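Local coordinates for protein AbyA5 (Verrucosispora maris, PDB 4YWF) that catalyses the elimination of acetate during spirotetronate and spirotetramate biosynthesis, acting as a lyase built on an esterase-like alpha/beta hydrolase scaffold, at residues Ala213-Leu216 / Ser217-His221; Val174-Met177 / Pro178-Glu182; Asp311-Met314 / Leu315-His318; Val261-Leu264 / Ala265-Gln269. The protein carries 4 engineered substitutions. One frame throughout, in Å; residues are numbered along the deposited sequence.

Contact 1: residues Ala213-Leu216 / Ser217-His221; sequences AMAL and SFSGH. Engineered in segment 213-216: Met214 (natural residue Leu).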
loop_
_atom_site.group_PDB
_atom_site.type_symbol
_atom_site.label_atom_id
_atom_site.label_comp_id
_atom_site.label_asym_id
_atom_site.label_seq_id
_atom_site.Cartn_x
_atom_site.Cartn_y
_atom_site.Cartn_z
ATOM N N ALA A 213 3.506 6.451 9.213
ATOM C CA ALA A 213 3.277 5.697 7.973
ATOM C C ALA A 213 2.715 4.303 8.246
ATOM O O ALA A 213 3.394 3.394 8.802
ATOM C CB ALA A 213 4.559 5.549 7.166
HETATM N N MSE A 214 1.440 4.134 7.880
HETATM C CA MSE A 214 0.854 2.844 7.685
HETATM C C MSE A 214 1.181 2.387 6.300
HETATM O O MSE A 214 0.381 2.533 5.361
HETATM C CB MSE A 214 -0.651 2.957 7.865
HETATM C CG MSE A 214 -1.292 1.626 7.608
HETATM SE SE MSE A 214 -1.339 0.500 9.239
HETATM C CE MSE A 214 -2.756 1.542 10.193
ATOM N N ALA A 215 2.372 1.825 6.168
ATOM C CA ALA A 215 2.950 1.526 4.823
ATOM C C ALA A 215 3.099 0.018 4.690
ATOM O O ALA A 215 4.074 -0.579 5.156
ATOM C CB ALA A 215 4.281 2.234 4.691
ATOM N N LEU A 216 2.070 -0.596 4.119
ATOM C CA LEU A 216 1.962 -2.066 3.979
ATOM C C LEU A 216 2.827 -2.666 2.830
ATOM O O LEU A 216 3.105 -2.006 1.844
ATOM C CB LEU A 216 0.498 -2.461 3.730
ATOM C CG LEU A 216 -0.533 -2.159 4.818
ATOM C CD1 LEU A 216 -0.671 -0.690 5.055
ATOM C CD2 LEU A 216 -1.921 -2.664 4.401
ATOM N N SER A 217 3.266 -3.903 2.993
ATOM C CA SER A 217 4.028 -4.576 1.988
ATOM C C SER A 217 5.249 -3.767 1.518
ATOM O O SER A 217 5.958 -3.129 2.333
ATOM C CB SER A 217 3.003 -4.898 0.877
ATOM O OG SER A 217 3.524 -5.660 -0.170
ATOM N N PHE A 218 5.507 -3.716 0.210
ATOM C CA PHE A 218 6.704 -3.058 -0.310
ATOM C C PHE A 218 6.883 -1.615 0.126
ATOM O O PHE A 218 8.003 -1.164 0.235
ATOM C CB PHE A 218 6.722 -3.084 -1.853
ATOM C CG PHE A 218 7.066 -4.424 -2.397
ATOM C CD1 PHE A 218 6.137 -5.446 -2.375
ATOM C CD2 PHE A 218 8.358 -4.676 -2.843
ATOM C CE1 PHE A 218 6.476 -6.710 -2.810
ATOM C CE2 PHE A 218 8.712 -5.924 -3.268
ATOM C CZ PHE A 218 7.763 -6.943 -3.274
ATOM N N SER A 219 5.790 -0.898 0.406
ATOM C CA SER A 219 5.916 0.483 0.787
ATOM C C SER A 219 6.550 0.542 2.185
ATOM O O SER A 219 7.073 1.547 2.567
ATOM C CB SER A 219 4.578 1.250 0.738
ATOM O OG SER A 219 3.683 0.923 1.810
ATOM N N GLY A 220 6.449 -0.526 2.946
ATOM C CA GLY A 220 7.083 -0.579 4.207
ATOM C C GLY A 220 8.605 -0.546 4.111
ATOM O O GLY A 220 9.280 0.063 4.948
ATOM N N HIS A 221 9.134 -1.149 3.070
ATOM C CA HIS A 221 10.559 -1.060 2.798
ATOM C C HIS A 221 10.925 0.437 2.497
ATOM O O HIS A 221 11.971 0.942 2.900
ATOM C CB HIS A 221 10.884 -1.958 1.625
ATOM C CG HIS A 221 12.251 -1.724 1.064
ATOM N ND1 HIS A 221 12.464 -0.951 -0.038
ATOM C CD2 HIS A 221 13.459 -2.224 1.421
ATOM C CE1 HIS A 221 13.753 -0.944 -0.322
ATOM N NE2 HIS A 221 14.380 -1.714 0.554
#
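Ala215 CB faces the helix that follows and lies 3.2 Å from Ser219 OG and 3.6 Å from Ser219 O. A small methyl suits this place, where the chain folds straight back on itself and the residue packs against Ser219. The carbonyl of the same residue meets Gly220: Ala215 O is 3.2 Å from Gly220 CA. A CB on Gly220 would collide with that oxygen, and this explains the glycine; outside the turn, Ala215 O is bound by Thr238 OG1. This sharp strand-to-helix bend, from strand 207-215 into helix 218-226, is the nucleophile elbow of the alpha/beta hydrolase fold. Ser217 sits at its apex with a positive phi of 53°, at the position that carries the nucleophile in the family. Leu216 turns its side chain outward onto Trp158, while Leu216 O points back and accepts Ser219 N at 3.2 Å, a bent bond of 138° with the donor above the carbonyl plane. Ser219 OG, set between its own backbone N and carbonyl carbon (chi1 74°), comes within 3.0 Å of Leu216 O and also hydrogen-bonds Thr148 OG1 in strand 143-148.

Contact 2: residues Val174-Met177 / Pro178-Glu182; sequences VTEM and PGVGE. Engineered in segment 174-177: Met177 (natural residue Leu).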
loop_
_atom_site.group_PDB
_atom_site.type_symbol
_atom_site.label_atom_id
_atom_site.label_comp_id
_atom_site.label_asym_id
_atom_site.label_seq_id
_atom_site.Cartn_x
_atom_site.Cartn_y
_atom_site.Cartn_z
ATOM N N VAL A 174 -4.172 8.881 1.969
ATOM C CA VAL A 174 -4.043 7.535 1.429
ATOM C C VAL A 174 -3.565 7.732 -0.026
ATOM O O VAL A 174 -4.164 8.490 -0.832
ATOM C CB VAL A 174 -5.377 6.772 1.441
ATOM C CG1 VAL A 174 -5.259 5.491 0.618
ATOM C CG2 VAL A 174 -5.808 6.433 2.887
ATOM N N THR A 175 -2.467 7.122 -0.339
ATOM C CA THR A 175 -2.000 7.129 -1.717
ATOM C C THR A 175 -1.574 5.708 -2.122
ATOM O O THR A 175 -2.011 4.708 -1.479
ATOM C CB THR A 175 -0.902 8.202 -1.859
ATOM O OG1 THR A 175 -0.517 8.368 -3.240
ATOM C CG2 THR A 175 0.269 7.836 -0.980
ATOM N N GLU A 176 -0.704 5.614 -3.132
ATOM C CA GLU A 176 -0.355 4.339 -3.747
ATOM C C GLU A 176 1.087 4.449 -4.264
ATOM O O GLU A 176 1.625 5.548 -4.391
ATOM C CB GLU A 176 -1.325 3.985 -4.906
ATOM C CG GLU A 176 -1.477 5.170 -5.876
ATOM C CD GLU A 176 -2.819 5.170 -6.600
ATOM O OE1 GLU A 176 -3.505 4.163 -6.475
ATOM O OE2 GLU A 176 -3.152 6.172 -7.303
HETATM N N MSE A 177 1.724 3.313 -4.507
HETATM C CA MSE A 177 3.157 3.296 -4.909
HETATM C C MSE A 177 3.433 3.850 -6.289
HETATM O O MSE A 177 2.489 3.992 -7.066
HETATM C CB MSE A 177 3.685 1.841 -4.823
HETATM C CG MSE A 177 3.943 1.517 -3.356
HETATM SE SE MSE A 177 4.737 -0.275 -3.076
HETATM C CE MSE A 177 6.500 0.100 -3.931
ATOM N N PRO A 178 4.724 4.167 -6.623
ATOM C CA PRO A 178 5.089 4.581 -7.984
ATOM C C PRO A 178 4.690 3.521 -8.946
ATOM O O PRO A 178 5.014 2.343 -8.734
ATOM C CB PRO A 178 6.628 4.706 -7.913
ATOM C CG PRO A 178 6.907 5.060 -6.497
ATOM C CD PRO A 178 5.877 4.342 -5.691
ATOM N N GLY A 179 3.920 3.907 -9.962
ATOM C CA GLY A 179 3.515 3.011 -10.966
ATOM C C GLY A 179 2.189 2.349 -10.723
ATOM O O GLY A 179 1.689 1.675 -11.622
ATOM N N VAL A 180 1.632 2.468 -9.500
ATOM C CA VAL A 180 0.423 1.820 -9.127
ATOM C C VAL A 180 -0.696 2.846 -9.301
ATOM O O VAL A 180 -0.526 4.013 -8.932
ATOM C CB VAL A 180 0.500 1.326 -7.662
ATOM C CG1 VAL A 180 -0.796 0.768 -7.175
ATOM C CG2 VAL A 180 1.605 0.285 -7.487
ATOM N N GLY A 181 -1.829 2.403 -9.900
ATOM C CA GLY A 181 -3.001 3.225 -10.029
ATOM C C GLY A 181 -2.697 4.473 -10.833
ATOM O O GLY A 181 -2.200 4.387 -11.976
ATOM N N GLU A 182 -2.903 5.644 -10.205
ATOM C CA GLU A 182 -2.714 6.882 -10.857
ATOM C C GLU A 182 -1.331 7.472 -10.555
ATOM O O GLU A 182 -1.032 8.591 -11.023
ATOM C CB GLU A 182 -3.778 7.899 -10.425
ATOM C CG GLU A 182 -5.221 7.463 -10.565
ATOM C CD GLU A 182 -6.128 8.611 -10.196
ATOM O OE1 GLU A 182 -6.382 8.851 -8.964
ATOM O OE2 GLU A 182 -6.589 9.302 -11.155
#
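Glu176 OE2 accepts the backbone N-H of Glu182 at 3.0 Å in a fairly straight bond of 156°, the donor arriving from above the carboxylate plane. The same oxygen forms a salt bridge with Lys155, which also pairs with Glu182 OE1. The lysine thus probably offsets the repulsion between the two acids, whose carboxylates are nearly perpendicular and approach to 4.5 Å from Glu176 OE2 to Glu182 OE1. Glu176 CG lies between its backbone N and carbonyl carbon (chi1 50°), and from there the extended chain runs past Val180 O, 3.4 Å from CG. A valine in place of Glu176 would probably leave the Glu182 N-H without its acceptor and take from Lys155 a carboxylate with which it pairs. The backbone oxygen of Glu176 is bound by Asn183 ND2. Between the two acids the chain makes a type II beta turn, in the loop that leaves the C-terminal end of strand 171-174. It is closed by Val180 N donating to Met177 O at 3.0 Å. Pro178 suits the second position with its fixed phi, and Gly179 the third, where phi is positive. Gly181 is also at positive phi, and a CB there would strike Glu176 OE1. Val180 CG2 packs on Met177 CB at 3.7 Å; the engineered Met177, a selenomethionine, continues onto Phe218 and Tyr187.

Contact 3: residues Asp311-Met314 / Leu315-His318; sequences DPAM and LRTH. Engineered in segment 311-314: Met314 (natural residue Leu).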
loop_
_atom_site.group_PDB
_atom_site.type_symbol
_atom_site.label_atom_id
_atom_site.label_comp_id
_atom_site.label_asym_id
_atom_site.label_seq_id
_atom_site.Cartn_x
_atom_site.Cartn_y
_atom_site.Cartn_z
ATOM N N ASP A 311 13.678 -12.021 6.367
ATOM C CA ASP A 311 13.515 -10.564 6.354
ATOM C C ASP A 311 12.896 -10.097 7.710
ATOM O O ASP A 311 13.525 -9.328 8.420
ATOM C CB ASP A 311 12.810 -10.144 5.082
ATOM C CG ASP A 311 13.750 -9.980 3.921
ATOM O OD1 ASP A 311 14.994 -9.875 4.094
ATOM O OD2 ASP A 311 13.263 -9.864 2.813
ATOM N N PRO A 312 11.741 -10.602 8.120
ATOM C CA PRO A 312 11.370 -10.217 9.492
ATOM C C PRO A 312 12.348 -10.606 10.645
ATOM O O PRO A 312 12.405 -9.885 11.621
ATOM C CB PRO A 312 10.034 -10.865 9.715
ATOM C CG PRO A 312 9.730 -11.739 8.555
ATOM C CD PRO A 312 10.771 -11.503 7.477
ATOM N N ALA A 313 13.057 -11.744 10.505
ATOM C CA ALA A 313 14.135 -12.197 11.402
ATOM C C ALA A 313 15.193 -11.123 11.533
ATOM O O ALA A 313 15.666 -10.850 12.613
ATOM C CB ALA A 313 14.802 -13.507 10.871
HETATM N N MSE A 314 15.528 -10.512 10.397
HETATM C CA MSE A 314 16.499 -9.450 10.339
HETATM C C MSE A 314 15.994 -8.226 11.064
HETATM O O MSE A 314 16.769 -7.545 11.786
HETATM C CB MSE A 314 16.943 -9.201 8.919
HETATM C CG MSE A 314 18.107 -8.240 9.004
HETATM SE SE MSE A 314 18.677 -7.616 7.225
HETATM C CE MSE A 314 19.953 -6.191 7.710
ATOM N N LEU A 315 14.716 -7.909 10.925
ATOM C CA LEU A 315 14.189 -6.756 11.640
ATOM C C LEU A 315 14.175 -6.986 13.138
ATOM O O LEU A 315 14.504 -6.058 13.897
ATOM C CB LEU A 315 12.788 -6.382 11.194
ATOM C CG LEU A 315 12.742 -5.853 9.765
ATOM C CD1 LEU A 315 11.309 -5.570 9.380
ATOM C CD2 LEU A 315 13.613 -4.623 9.644
ATOM N N ARG A 316 13.823 -8.213 13.536
ATOM C CA ARG A 316 13.854 -8.609 14.928
ATOM C C ARG A 316 15.234 -8.577 15.477
ATOM O O ARG A 316 15.399 -8.427 16.706
ATOM C CB ARG A 316 13.393 -10.024 15.124
ATOM C CG ARG A 316 11.900 -10.220 14.981
ATOM C CD ARG A 316 11.574 -11.662 15.315
ATOM N NE ARG A 316 10.572 -12.025 14.391
ATOM C CZ ARG A 316 10.627 -12.932 13.446
ATOM N NH1 ARG A 316 11.593 -13.801 13.294
ATOM N NH2 ARG A 316 9.591 -12.959 12.675
ATOM N N THR A 317 16.240 -8.736 14.627
ATOM C CA THR A 317 17.595 -8.674 15.141
ATOM C C THR A 317 18.123 -7.253 15.371
ATOM O O THR A 317 18.922 -7.013 16.364
ATOM C CB THR A 317 18.544 -9.497 14.259
ATOM O OG1 THR A 317 17.977 -10.782 14.042
ATOM C CG2 THR A 317 19.828 -9.683 14.929
ATOM N N HIS A 318 17.701 -6.316 14.516
ATOM C CA HIS A 318 18.361 -5.013 14.368
ATOM C C HIS A 318 17.509 -3.746 14.655
ATOM O O HIS A 318 18.049 -2.685 14.948
ATOM C CB HIS A 318 18.990 -4.898 12.962
ATOM C CG HIS A 318 20.052 -5.912 12.699
ATOM N ND1 HIS A 318 21.269 -5.915 13.364
ATOM C CD2 HIS A 318 20.093 -6.961 11.846
ATOM C CE1 HIS A 318 21.993 -6.943 12.968
ATOM N NE2 HIS A 318 21.306 -7.586 12.040
#
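Thr317 OG1 donates to Ala313 O at 2.7 Å, a short bond from side chain to main chain one helical turn back. Its OG1 stands anti to the carbonyl carbon (chi1 -49°), which turns the hydroxyl back toward that oxygen, tilted from the carbonyl plane. The backbone N of Thr317 adds weak bonds to Ala313 O and to Met314 O. One step earlier the helix is regular: Arg316 N reaches Pro312 O at 2.9 Å, and Leu315 N reaches Asp311 O at 3.1 Å. Arg316 then folds back along the outside of the turn. One face of its guanidinium lies over Pro312 O and Ala313 N, with NH2 3.7 Å from Pro312 CB and NH1 3.6 Å from Ala313 CA; its flat group and long arm suit the surface. His318 presents a ring edge to the engineered Met314, a selenomethionine, CD2 lying 3.7 Å from Met314 CG. Further out, Leu315 and Met314 turn their apolar ends to Leu289 of helix 286-290, while Pro312 and Leu315 rest on Tyr298 of strand 296-301, so this crossover helix 310-318 covers the sheet. Near its N-terminal end the Asp311 carboxylate receives backbone N-H groups of Val243, Ala244 and Phe246. The bonds weaken towards the C-terminal end, where His318 N reaches Met314 O only weakly, so the threonine hydroxyl probably helps to hold the last turn together.

Contact 4: residues Val261-Leu264 / Ala265-Gln269; sequences VDTL and ARLTQ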
loop_
_atom_site.group_PDB
_atom_site.type_symbol
_atom_site.label_atom_id
_atom_site.label_comp_id
_atom_site.label_asym_id
_atom_site.label_seq_id
_atom_site.Cartn_x
_atom_site.Cartn_y
_atom_site.Cartn_z
ATOM N N VAL A 261 6.689 -10.831 -9.901
ATOM C CA VAL A 261 7.864 -10.463 -10.719
ATOM C C VAL A 261 7.537 -9.465 -11.846
ATOM O O VAL A 261 8.311 -8.514 -12.120
ATOM C CB VAL A 261 8.506 -11.711 -11.390
ATOM C CG1 VAL A 261 9.709 -11.327 -12.277
ATOM C CG2 VAL A 261 8.901 -12.775 -10.356
ATOM N N ASP A 262 6.430 -9.752 -12.535
ATOM C CA ASP A 262 6.000 -8.977 -13.726
ATOM C C ASP A 262 5.556 -7.611 -13.300
ATOM O O ASP A 262 5.921 -6.605 -13.914
ATOM C CB ASP A 262 4.830 -9.658 -14.401
ATOM C CG ASP A 262 5.250 -10.724 -15.413
ATOM O OD1 ASP A 262 6.359 -10.647 -15.993
ATOM O OD2 ASP A 262 4.438 -11.639 -15.640
ATOM N N THR A 263 4.763 -7.572 -12.225
ATOM C CA THR A 263 4.422 -6.260 -11.625
ATOM C C THR A 263 5.630 -5.454 -11.245
ATOM O O THR A 263 5.740 -4.257 -11.558
ATOM C CB THR A 263 3.536 -6.459 -10.386
ATOM O OG1 THR A 263 2.393 -7.158 -10.796
ATOM C CG2 THR A 263 3.116 -5.160 -9.772
ATOM N N LEU A 264 6.570 -6.090 -10.550
ATOM C CA LEU A 264 7.773 -5.343 -10.132
ATOM C C LEU A 264 8.521 -4.787 -11.315
ATOM O O LEU A 264 9.022 -3.663 -11.289
ATOM C CB LEU A 264 8.747 -6.238 -9.343
ATOM C CG LEU A 264 8.782 -6.233 -7.810
ATOM C CD1 LEU A 264 10.088 -6.902 -7.350
ATOM C CD2 LEU A 264 8.691 -4.836 -7.180
ATOM N N ALA A 265 8.660 -5.616 -12.341
ATOM C CA ALA A 265 9.268 -5.178 -13.571
ATOM C C ALA A 265 8.476 -4.004 -14.179
ATOM O O ALA A 265 9.076 -3.030 -14.599
ATOM C CB ALA A 265 9.379 -6.335 -14.534
ATOM N N ARG A 266 7.138 -4.052 -14.174
ATOM C CA ARG A 266 6.379 -2.899 -14.725
ATOM C C ARG A 266 6.648 -1.670 -13.880
ATOM O O ARG A 266 7.087 -0.628 -14.368
ATOM C CB ARG A 266 4.859 -3.137 -14.761
ATOM C CG ARG A 266 4.076 -1.852 -15.115
ATOM C CD ARG A 266 4.431 -1.278 -16.511
ATOM N NE ARG A 266 4.154 -2.278 -17.576
ATOM C CZ ARG A 266 3.137 -2.265 -18.456
ATOM N NH1 ARG A 266 2.232 -1.274 -18.500
ATOM N NH2 ARG A 266 3.038 -3.281 -19.313
ATOM N N LEU A 267 6.426 -1.777 -12.572
ATOM C CA LEU A 267 6.636 -0.572 -11.749
ATOM C C LEU A 267 8.021 0.035 -11.841
ATOM O O LEU A 267 8.159 1.248 -11.856
ATOM C CB LEU A 267 6.265 -0.794 -10.265
ATOM C CG LEU A 267 4.968 -1.486 -9.929
ATOM C CD1 LEU A 267 4.897 -1.612 -8.443
ATOM C CD2 LEU A 267 3.700 -0.808 -10.479
ATOM N N THR A 268 9.060 -0.801 -11.825
ATOM C CA THR A 268 10.430 -0.313 -11.996
ATOM C C THR A 268 10.784 0.036 -13.434
ATOM O O THR A 268 11.856 0.613 -13.686
ATOM C CB THR A 268 11.456 -1.344 -11.498
ATOM O OG1 THR A 268 11.316 -2.606 -12.210
ATOM C CG2 THR A 268 11.232 -1.555 -9.971
ATOM N N GLN A 269 9.917 -0.338 -14.382
ATOM C CA GLN A 269 10.160 -0.106 -15.787
ATOM C C GLN A 269 11.422 -0.854 -16.228
ATOM O O GLN A 269 12.296 -0.306 -16.850
ATOM C CB GLN A 269 10.262 1.389 -16.079
ATOM C CG GLN A 269 8.893 2.049 -15.908
ATOM C CD GLN A 269 8.956 3.543 -15.910
ATOM O OE1 GLN A 269 9.784 4.132 -16.586
ATOM N NE2 GLN A 269 8.074 4.181 -15.121
#
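The C-terminal end of helix 258-268 closes here in a Schellman motif, within the helical insertion between strands 233-239 and 296-301, where many alpha/beta hydrolases carry a cap or lid. Gln269 is the first residue out of the helix, with a phi of 62°, and its N bonds back to Arg266 O at 2.8 Å. Just before it, Leu264 O takes two donors from one residue: Thr268 N at 2.9 Å and Thr268 OG1 at 2.7 Å, from opposite faces of the carbonyl plane. The hydroxyl gets there because OG1 occupies the crowded position between backbone N and carbonyl carbon (chi1 59°); it also hydrogen-bonds Thr270 OG1 beyond the turn. A valine in place of Thr268 would probably leave Leu264 O with the backbone donor alone and break the tie to Thr270. Earlier in the helix Leu267 N meets Thr263 O at 2.8 Å, nearly straight at 173°. The side chains of these two residues lie side by side, pointing the same way, with Thr263 CG2 4.1 Å from Leu267 CG, while Thr263 OG1 turns to Val259 O. Ala265 is buried, its methyl lying against Asp262 O and Val261 O, with CB 3.4 Å from the latter. Leu264 and Thr268 press against Val275 of helix 275-278, and Leu267 touches Ile151. Thr263 and Thr268 thus both commit their hydroxyls, one to Val259 O, the other to Leu264 O and Thr270 OG1, so that in this mostly buried contact these polar groups are satisfied locally.

Contacts 1 and 2 lie near the centre of the molecule, at the ends of sheet strands, and contact 4 belongs to the helical insertion that packs against them. These three meet: Met177 SE is 3.7 Å from Phe218 CB, Phe218 CE2 is 4.1 Å from Leu264 CD2, and Val180 CG2 is 3.8 Å from Leu267 CD2. Contact 3, whose centre lies about 21 Å from the centre of the chain, is the most surface-exposed and touches none of them. The chemistry follows place: tight backbone geometry at the elbow, charge pairing in the loop 174-182, and serial helix bonds with threonine support in contact 3, where an exposed arginine folds over the turn, and in the more buried contact 4.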